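Local coordinates for protein NAD(P)H-hydrate epimerase (Saccharomyces cerevisiae, PDB 1JZT) that epimerises the R and S forms of hydrated NADH and NADPH, so that a stereospecific dehydratase can repair both, and binds one potassium ion per subunit, at residues Val61-Gly66 with Cys135-Ile140; Val39-Cys44 with Ser239-Leu244; Leu198-Pro203 with Phe230-Phe235. One frame throughout, in Å; residues are numbered along the deposited sequence.

Interaction 1. Residues Val61-Gly66 with Cys135-Ile140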
loop_
_atom_site.group_PDB
_atom_site.type_symbol
_atom_site.label_atom_id
_atom_site.label_comp_id
_atom_site.label_asym_id
_atom_site.label_seq_id
_atom_site.Cartn_x
_atom_site.Cartn_y
_atom_site.Cartn_z
ATOM N N VAL A 61 -5.579 -4.044 12.229
ATOM C CA VAL A 61 -4.938 -3.271 11.176
ATOM C C VAL A 61 -6.007 -3.311 10.083
ATOM O O VAL A 61 -6.243 -4.363 9.478
ATOM C CB VAL A 61 -3.628 -3.935 10.652
ATOM C CG1 VAL A 61 -3.136 -3.195 9.412
ATOM C CG2 VAL A 61 -2.540 -3.882 11.732
ATOM N N PHE A 62 -6.668 -2.178 9.860
ATOM C CA PHE A 62 -7.735 -2.091 8.867
ATOM C C PHE A 62 -7.191 -1.849 7.464
ATOM O O PHE A 62 -6.730 -0.754 7.146
ATOM C CB PHE A 62 -8.723 -0.977 9.249
ATOM C CG PHE A 62 -10.029 -1.029 8.489
ATOM C CD1 PHE A 62 -10.784 -2.196 8.462
ATOM C CD2 PHE A 62 -10.513 0.093 7.819
ATOM C CE1 PHE A 62 -11.999 -2.254 7.775
ATOM C CE2 PHE A 62 -11.733 0.047 7.126
ATOM C CZ PHE A 62 -12.473 -1.126 7.108
ATOM N N VAL A 63 -7.255 -2.883 6.630
ATOM C CA VAL A 63 -6.765 -2.813 5.253
ATOM C C VAL A 63 -7.900 -2.597 4.255
ATOM O O VAL A 63 -8.789 -3.439 4.129
ATOM C CB VAL A 63 -6.024 -4.118 4.872
ATOM C CG1 VAL A 63 -5.486 -4.029 3.453
ATOM C CG2 VAL A 63 -4.894 -4.379 5.862
ATOM N N ILE A 64 -7.863 -1.474 3.539
ATOM C CA ILE A 64 -8.892 -1.172 2.544
ATOM C C ILE A 64 -8.314 -1.424 1.153
ATOM O O ILE A 64 -7.410 -0.720 0.703
ATOM C CB ILE A 64 -9.370 0.294 2.658
ATOM C CG1 ILE A 64 -9.742 0.597 4.120
ATOM C CG2 ILE A 64 -10.584 0.517 1.755
ATOM C CD1 ILE A 64 -10.219 2.032 4.367
ATOM N N ALA A 65 -8.851 -2.432 0.474
ATOM C CA ALA A 65 -8.368 -2.816 -0.848
ATOM C C ALA A 65 -9.193 -2.308 -2.024
ATOM O O ALA A 65 -10.408 -2.511 -2.075
ATOM C CB ALA A 65 -8.248 -4.344 -0.917
ATOM N N GLY A 66 -8.513 -1.658 -2.969
ATOM C CA GLY A 66 -9.165 -1.132 -4.156
ATOM C C GLY A 66 -9.444 -2.250 -5.149
ATOM O O GLY A 66 -9.046 -3.394 -4.914
ATOM N N CYS A 135 -3.926 0.961 12.996
ATOM C CA CYS A 135 -3.586 1.781 11.842
ATOM C C CYS A 135 -4.407 1.303 10.659
ATOM O O CYS A 135 -4.964 0.198 10.673
ATOM C CB CYS A 135 -2.096 1.677 11.505
ATOM S SG CYS A 135 -1.596 0.088 10.777
ATOM N N ILE A 136 -4.479 2.146 9.637
ATOM C CA ILE A 136 -5.239 1.840 8.442
ATOM C C ILE A 136 -4.305 1.755 7.248
ATOM O O ILE A 136 -3.428 2.601 7.072
ATOM C CB ILE A 136 -6.290 2.934 8.175
ATOM C CG1 ILE A 136 -7.234 3.039 9.374
ATOM C CG2 ILE A 136 -7.069 2.615 6.893
ATOM C CD1 ILE A 136 -8.043 4.330 9.404
ATOM N N VAL A 137 -4.471 0.714 6.446
ATOM C CA VAL A 137 -3.655 0.563 5.255
ATOM C C VAL A 137 -4.494 0.989 4.064
ATOM O O VAL A 137 -5.531 0.380 3.751
ATOM C CB VAL A 137 -3.202 -0.892 5.024
ATOM C CG1 VAL A 137 -2.408 -0.977 3.720
ATOM C CG2 VAL A 137 -2.359 -1.367 6.190
ATOM N N ASP A 138 -4.022 2.039 3.405
ATOM C CA ASP A 138 -4.674 2.609 2.238
ATOM C C ASP A 138 -4.152 1.951 0.971
ATOM O O ASP A 138 -3.106 2.333 0.456
ATOM C CB ASP A 138 -4.410 4.124 2.188
ATOM C CG ASP A 138 -4.712 4.728 0.830
ATOM O OD1 ASP A 138 -5.656 4.251 0.153
ATOM O OD2 ASP A 138 -4.005 5.689 0.434
ATOM N N ALA A 139 -4.881 0.956 0.484
ATOM C CA ALA A 139 -4.507 0.255 -0.734
ATOM C C ALA A 139 -5.644 0.407 -1.749
ATOM O O ALA A 139 -5.985 -0.538 -2.468
ATOM C CB ALA A 139 -4.259 -1.231 -0.433
ATOM N N ILE A 140 -6.240 1.596 -1.802
ATOM C CA ILE A 140 -7.348 1.841 -2.726
ATOM C C ILE A 140 -6.882 1.956 -4.175
ATOM O O ILE A 140 -7.163 1.067 -4.981
ATOM C CB ILE A 140 -8.157 3.120 -2.344
ATOM C CG1 ILE A 140 -8.978 2.869 -1.080
ATOM C CG2 ILE A 140 -9.168 3.458 -3.435
ATOM C CD1 ILE A 140 -8.174 2.609 0.137
#
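The carbonyl oxygen of Phe62 takes the amide N-H of Val137 at 2.8 Å, the donor tilted 30° from the carbonyl plane, while the alpha carbon of Ile136 lies against the same oxygen at 3.3 Å. This is the heart of a parallel strand pair in a Rossmann-like sheet, 61-65 beside 135-139, their axes 15° apart. Ile64 continues the ladder: its N-H reaches Val137 O almost straight, at 173°, and its own carbonyl receives Ala139 N. Side chains alternate between the two faces. On one, Val61 CG1 touches both Cys135 SG and Val137 CG2, and Val63 lies alongside Val137, both valines with CG1 anti to the backbone N, which leaves CG2 of each to meet the other at 4.0 Å. On the other, Ile64 CD1 touches Ile136 CG2, and Ile140 lies alongside Ile64, CD1 against Ile64 CG2 at 3.6 Å. Asp138, a predicted potassium ligand, points from this second face; Thr176 and Ser171 bond its carboxylate oxygens. Beyond the strand ends the chains converge at Gly66, the first glycine of a pattern consistent with nucleotide binding. Gly66 N bonds Ala139 O at 2.8 Å, and its alpha carbon sits 3.1 Å from Ile140 O.

Interaction 2. Residues Val39-Cys44 with Ser239-Leu244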
loop_
_atom_site.group_PDB
_atom_site.type_symbol
_atom_site.label_atom_id
_atom_site.label_comp_id
_atom_site.label_asym_id
_atom_site.label_seq_id
_atom_site.Cartn_x
_atom_site.Cartn_y
_atom_site.Cartn_z
ATOM N N VAL A 39 5.061 -3.806 2.163
ATOM C CA VAL A 39 4.107 -3.011 2.927
ATOM C C VAL A 39 3.937 -3.567 4.337
ATOM O O VAL A 39 3.964 -2.820 5.308
ATOM C CB VAL A 39 2.722 -2.987 2.255
ATOM C CG1 VAL A 39 1.745 -2.177 3.108
ATOM C CG2 VAL A 39 2.838 -2.389 0.858
ATOM N N ALA A 40 3.733 -4.875 4.454
ATOM C CA ALA A 40 3.577 -5.503 5.767
ATOM C C ALA A 40 4.810 -5.261 6.642
ATOM O O ALA A 40 4.699 -4.942 7.831
ATOM C CB ALA A 40 3.350 -6.991 5.602
ATOM N N GLN A 41 5.993 -5.423 6.060
ATOM C CA GLN A 41 7.224 -5.199 6.816
ATOM C C GLN A 41 7.303 -3.742 7.323
ATOM O O GLN A 41 7.745 -3.500 8.447
ATOM C CB GLN A 41 8.443 -5.555 5.948
ATOM C CG GLN A 41 9.778 -5.646 6.700
ATOM C CD GLN A 41 10.888 -6.267 5.853
ATOM O OE1 GLN A 41 11.176 -5.800 4.756
ATOM N NE2 GLN A 41 11.513 -7.320 6.370
ATOM N N ALA A 42 6.864 -2.777 6.513
ATOM C CA ALA A 42 6.884 -1.359 6.914
ATOM C C ALA A 42 5.951 -1.116 8.101
ATOM O O ALA A 42 6.280 -0.369 9.031
ATOM C CB ALA A 42 6.470 -0.457 5.737
ATOM N N VAL A 43 4.779 -1.741 8.063
ATOM C CA VAL A 43 3.803 -1.601 9.140
ATOM C C VAL A 43 4.366 -2.179 10.437
ATOM O O VAL A 43 4.257 -1.572 11.504
ATOM C CB VAL A 43 2.497 -2.336 8.794
ATOM C CG1 VAL A 43 1.576 -2.376 10.010
ATOM C CG2 VAL A 43 1.818 -1.645 7.625
ATOM N N CYS A 44 4.958 -3.363 10.334
ATOM C CA CYS A 44 5.547 -4.027 11.490
ATOM C C CYS A 44 6.696 -3.194 12.066
ATOM O O CYS A 44 6.873 -3.116 13.277
ATOM C CB CYS A 44 6.048 -5.422 11.082
ATOM S SG CYS A 44 6.830 -6.395 12.396
ATOM N N SER A 239 20.609 -5.266 4.682
ATOM C CA SER A 239 20.495 -6.690 4.986
ATOM C C SER A 239 19.551 -7.390 4.004
ATOM O O SER A 239 19.696 -7.254 2.791
ATOM C CB SER A 239 19.989 -6.856 6.422
ATOM O OG SER A 239 19.947 -8.215 6.806
ATOM N N THR A 240 18.584 -8.138 4.532
ATOM C CA THR A 240 17.619 -8.846 3.696
ATOM C C THR A 240 16.272 -8.115 3.660
ATOM O O THR A 240 15.279 -8.674 3.203
ATOM C CB THR A 240 17.386 -10.293 4.202
ATOM O OG1 THR A 240 17.016 -10.250 5.582
ATOM C CG2 THR A 240 18.658 -11.145 4.049
ATOM N N ASP A 241 16.248 -6.870 4.136
ATOM C CA ASP A 241 15.025 -6.057 4.162
ATOM C C ASP A 241 14.378 -5.884 2.794
ATOM O O ASP A 241 15.068 -5.832 1.773
ATOM C CB ASP A 241 15.297 -4.649 4.695
ATOM C CG ASP A 241 15.652 -4.620 6.167
ATOM O OD1 ASP A 241 15.484 -5.643 6.857
ATOM O OD2 ASP A 241 16.097 -3.546 6.631
ATOM N N GLN A 242 13.052 -5.777 2.778
ATOM C CA GLN A 242 12.335 -5.571 1.522
ATOM C C GLN A 242 11.811 -4.133 1.483
ATOM O O GLN A 242 10.997 -3.760 0.628
ATOM C CB GLN A 242 11.183 -6.566 1.386
ATOM C CG GLN A 242 11.652 -8.025 1.301
ATOM C CD GLN A 242 12.542 -8.284 0.097
ATOM O OE1 GLN A 242 12.092 -8.207 -1.044
ATOM N NE2 GLN A 242 13.812 -8.584 0.346
ATOM N N ILE A 243 12.300 -3.338 2.431
ATOM C CA ILE A 243 11.952 -1.933 2.554
ATOM C C ILE A 243 13.220 -1.184 2.956
ATOM O O ILE A 243 14.174 -1.786 3.460
ATOM C CB ILE A 243 10.885 -1.689 3.656
ATOM C CG1 ILE A 243 11.421 -2.168 5.012
ATOM C CG2 ILE A 243 9.585 -2.394 3.299
ATOM C CD1 ILE A 243 10.541 -1.776 6.196
ATOM N N LEU A 244 13.222 0.123 2.708
ATOM C CA LEU A 244 14.333 1.015 3.045
ATOM C C LEU A 244 13.711 2.348 3.450
ATOM O O LEU A 244 12.869 2.887 2.730
ATOM C CB LEU A 244 15.248 1.249 1.836
ATOM C CG LEU A 244 16.343 2.310 2.040
ATOM C CD1 LEU A 244 17.287 1.869 3.158
ATOM C CD2 LEU A 244 17.124 2.519 0.745
HETATM O O HOH W 1 13.031 -9.115 4.557
#
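A helix lying against an edge strand of the sheet is fastened in part by a glutamine, which reaches from helix 28-46 to the backbone that leads into strand 243-245. Gln41 leaves the helix with CG anti to the backbone N (chi1 -168°) and stays extended through CD, a shape that carries its amide across to the turn at 240-242. Its OE1 accepts the N-H of Gln242 at 2.7 Å; the donor lies in the carbonyl plane, on a lone pair, and the bond is fairly straight at 160°. The other end of the amide is tied through a water: NE2 donates to it at 3.0 Å, and the water in turn donates to Thr240 O at 2.7 Å. Held at both heteroatoms, the amide has its orientation fixed, and the two ends grip backbone groups two residues apart. Thr240 O also receives NE2 of Gln242, whose chain bends back to reach it.

In this Rossmann-like fold the strand 243-245 runs antiparallel to its neighbour 214-218, and the helix packs on the sheet beside it. Ile243 supplies the apolar side of the joint: its CD1 rests 3.8 Å from Ala42 CA, and the same methyl lies 4.0 Å from Gln41 CG, the two side chains crossing at a slant. With an alanine at the Gln41 position, the Gln242 N-H would probably be left without its acceptor, the bridging water without its amide donor, and Ile243 CD1 without its contact to CG. Around this core, Arg45 of the same helix forms a salt bridge with Asp241, and the hydroxyl of Ser38 bonds the carbonyl oxygen of Gln242.

Interaction 3. Residues Leu198-Pro203 with Phe230-Phe235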
loop_
_atom_site.group_PDB
_atom_site.type_symbol
_atom_site.label_atom_id
_atom_site.label_comp_id
_atom_site.label_asym_id
_atom_site.label_seq_id
_atom_site.Cartn_x
_atom_site.Cartn_y
_atom_site.Cartn_z
ATOM N N LEU A 198 6.390 1.923 -3.988
ATOM C CA LEU A 198 6.727 0.617 -4.530
ATOM C C LEU A 198 7.541 0.756 -5.814
ATOM O O LEU A 198 7.205 1.553 -6.692
ATOM C CB LEU A 198 5.450 -0.194 -4.781
ATOM C CG LEU A 198 4.650 -0.564 -3.527
ATOM C CD1 LEU A 198 3.384 -1.310 -3.925
ATOM C CD2 LEU A 198 5.510 -1.433 -2.608
ATOM N N THR A 199 8.618 -0.026 -5.893
ATOM C CA THR A 199 9.546 -0.033 -7.030
ATOM C C THR A 199 10.396 1.231 -6.994
ATOM O O THR A 199 11.619 1.167 -6.847
ATOM C CB THR A 199 8.797 -0.125 -8.392
ATOM O OG1 THR A 199 8.001 -1.317 -8.424
ATOM C CG2 THR A 199 9.786 -0.170 -9.544
ATOM N N VAL A 200 9.734 2.378 -7.111
ATOM C CA VAL A 200 10.399 3.674 -7.080
ATOM C C VAL A 200 9.320 4.708 -6.768
ATOM O O VAL A 200 8.193 4.589 -7.224
ATOM C CB VAL A 200 11.083 3.982 -8.443
ATOM C CG1 VAL A 200 10.049 3.949 -9.557
ATOM C CG2 VAL A 200 11.781 5.332 -8.393
ATOM N N PRO A 201 9.644 5.720 -5.947
ATOM C CA PRO A 201 8.657 6.743 -5.602
ATOM C C PRO A 201 8.216 7.546 -6.819
ATOM O O PRO A 201 8.992 7.753 -7.754
ATOM C CB PRO A 201 9.395 7.608 -4.584
ATOM C CG PRO A 201 10.350 6.630 -3.945
ATOM C CD PRO A 201 10.871 5.896 -5.153
ATOM N N LYS A 202 6.963 7.980 -6.798
ATOM C CA LYS A 202 6.398 8.795 -7.869
ATOM C C LYS A 202 6.537 10.263 -7.464
ATOM O O LYS A 202 6.768 10.569 -6.289
ATOM C CB LYS A 202 4.928 8.431 -8.083
ATOM C CG LYS A 202 4.690 7.413 -9.195
ATOM C CD LYS A 202 5.488 6.123 -8.986
ATOM C CE LYS A 202 4.888 5.284 -7.867
ATOM N NZ LYS A 202 5.546 3.942 -7.764
ATOM N N PRO A 203 6.395 11.190 -8.427
ATOM C CA PRO A 203 6.513 12.630 -8.180
ATOM C C PRO A 203 5.716 13.164 -6.996
ATOM O O PRO A 203 6.184 14.048 -6.283
ATOM C CB PRO A 203 6.064 13.242 -9.504
ATOM C CG PRO A 203 6.521 12.218 -10.502
ATOM C CD PRO A 203 6.068 10.937 -9.842
ATOM N N PHE A 230 15.996 4.073 -16.460
ATOM C CA PHE A 230 14.804 4.851 -16.164
ATOM C C PHE A 230 15.067 6.089 -15.323
ATOM O O PHE A 230 14.146 6.661 -14.738
ATOM C CB PHE A 230 13.759 3.952 -15.502
ATOM C CG PHE A 230 12.988 3.112 -16.476
ATOM C CD1 PHE A 230 11.928 3.660 -17.192
ATOM C CD2 PHE A 230 13.326 1.778 -16.691
ATOM C CE1 PHE A 230 11.211 2.891 -18.105
ATOM C CE2 PHE A 230 12.617 1.002 -17.603
ATOM C CZ PHE A 230 11.554 1.559 -18.313
ATOM N N GLY A 231 16.331 6.494 -15.262
ATOM C CA GLY A 231 16.686 7.693 -14.530
ATOM C C GLY A 231 16.951 7.613 -13.040
ATOM O O GLY A 231 17.119 8.652 -12.402
ATOM N N PHE A 232 16.986 6.415 -12.465
ATOM C CA PHE A 232 17.261 6.325 -11.036
ATOM C C PHE A 232 18.257 5.225 -10.697
ATOM O O PHE A 232 18.626 4.422 -11.548
ATOM C CB PHE A 232 15.964 6.133 -10.232
ATOM C CG PHE A 232 15.319 4.784 -10.405
ATOM C CD1 PHE A 232 14.610 4.474 -11.562
ATOM C CD2 PHE A 232 15.387 3.836 -9.388
ATOM C CE1 PHE A 232 13.974 3.239 -11.701
ATOM C CE2 PHE A 232 14.756 2.596 -9.515
ATOM C CZ PHE A 232 14.047 2.300 -10.671
ATOM N N GLU A 233 18.697 5.206 -9.445
ATOM C CA GLU A 233 19.647 4.207 -8.981
ATOM C C GLU A 233 18.921 3.227 -8.056
ATOM O O GLU A 233 18.061 3.627 -7.277
ATOM C CB GLU A 233 20.783 4.887 -8.213
ATOM C CG GLU A 233 22.096 4.127 -8.244
ATOM C CD GLU A 233 22.774 4.206 -9.595
ATOM O OE1 GLU A 233 23.172 5.322 -9.993
ATOM O OE2 GLU A 233 22.909 3.155 -10.261
ATOM N N PRO A 234 19.254 1.931 -8.133
ATOM C CA PRO A 234 18.595 0.943 -7.267
ATOM C C PRO A 234 18.807 1.331 -5.802
ATOM O O PRO A 234 19.896 1.756 -5.428
ATOM C CB PRO A 234 19.293 -0.363 -7.644
ATOM C CG PRO A 234 20.668 0.100 -8.044
ATOM C CD PRO A 234 20.362 1.317 -8.885
ATOM N N PHE A 235 17.768 1.187 -4.985
ATOM C CA PHE A 235 17.845 1.553 -3.575
ATOM C C PHE A 235 18.689 0.626 -2.706
ATOM O O PHE A 235 18.693 -0.593 -2.885
ATOM C CB PHE A 235 16.432 1.684 -3.010
ATOM C CG PHE A 235 15.643 2.774 -3.658
ATOM C CD1 PHE A 235 15.805 4.095 -3.257
ATOM C CD2 PHE A 235 14.812 2.495 -4.741
ATOM C CE1 PHE A 235 15.151 5.124 -3.932
ATOM C CE2 PHE A 235 14.157 3.513 -5.420
ATOM C CZ PHE A 235 14.328 4.832 -5.016
#
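A chi1 of 70° puts CG of Phe232 between its backbone N and carbonyl carbon, while Val200 turns CG2 anti to its backbone N, and together these torsions lay a valine methyl over an aromatic face. Val200 CG2 stands 4.0 Å from the centroid of the Phe232 ring and only 10° off the normal, a CH-pi contact centred on the ring. CB of Val200 lies over the same face, toward the CE2-CZ side of the ring, 4.1 Å from Phe232 CE2. Phe235 adds a second ring that meets the loop differently. Its edge faces the carbonyl oxygen of Thr199, which lies near the ring plane and 3.7 Å from CE2, where the partly positive ring hydrogens would probably suit it. The Pro201 and Phe235 side chains run toward each other, Pro201 CD reaching to 3.6 Å from Phe235 CZ.

Within the loop 198-203, Lys202 NZ donates to Val200 O at 2.8 Å and forms a salt bridge with Asp173, a predicted substrate-binding residue. The lysine thereby links the valine's backbone to that site. On the other side, helix 224-229 ends in a Schellman motif with Gly231 as its C-prime residue, so that Phe232 follows directly on the helix terminus. The contact thus joins the loop after strand 194-198 to the end of that helix: Phe232 also packs on Ala227 of helix 224-229, while Pro201 and Phe235 both touch Val217 of strand 214-218.

Read from the N terminus, the chain first lays down 39-44 on helix 28-46, the partner of which comes only near the C terminus, so interaction 2 closes by far the widest loop. Both other contacts fall within that loop, one after the other: interaction 1 closes when strand 133-139 joins strand 60-65, and interaction 3 opens later, past strand 194-198, and closes at 230-235. No pair crosses. Interaction 1 builds the middle of the sheet, interaction 2 ties a helix to one of its outermost strands, 243-245, and interaction 3 joins two loops nearby. Interaction 2 touches both: Val43 CG1 meets Cys135 SG, and Leu244 CD2 packs on Phe235 CB at 3.9 Å.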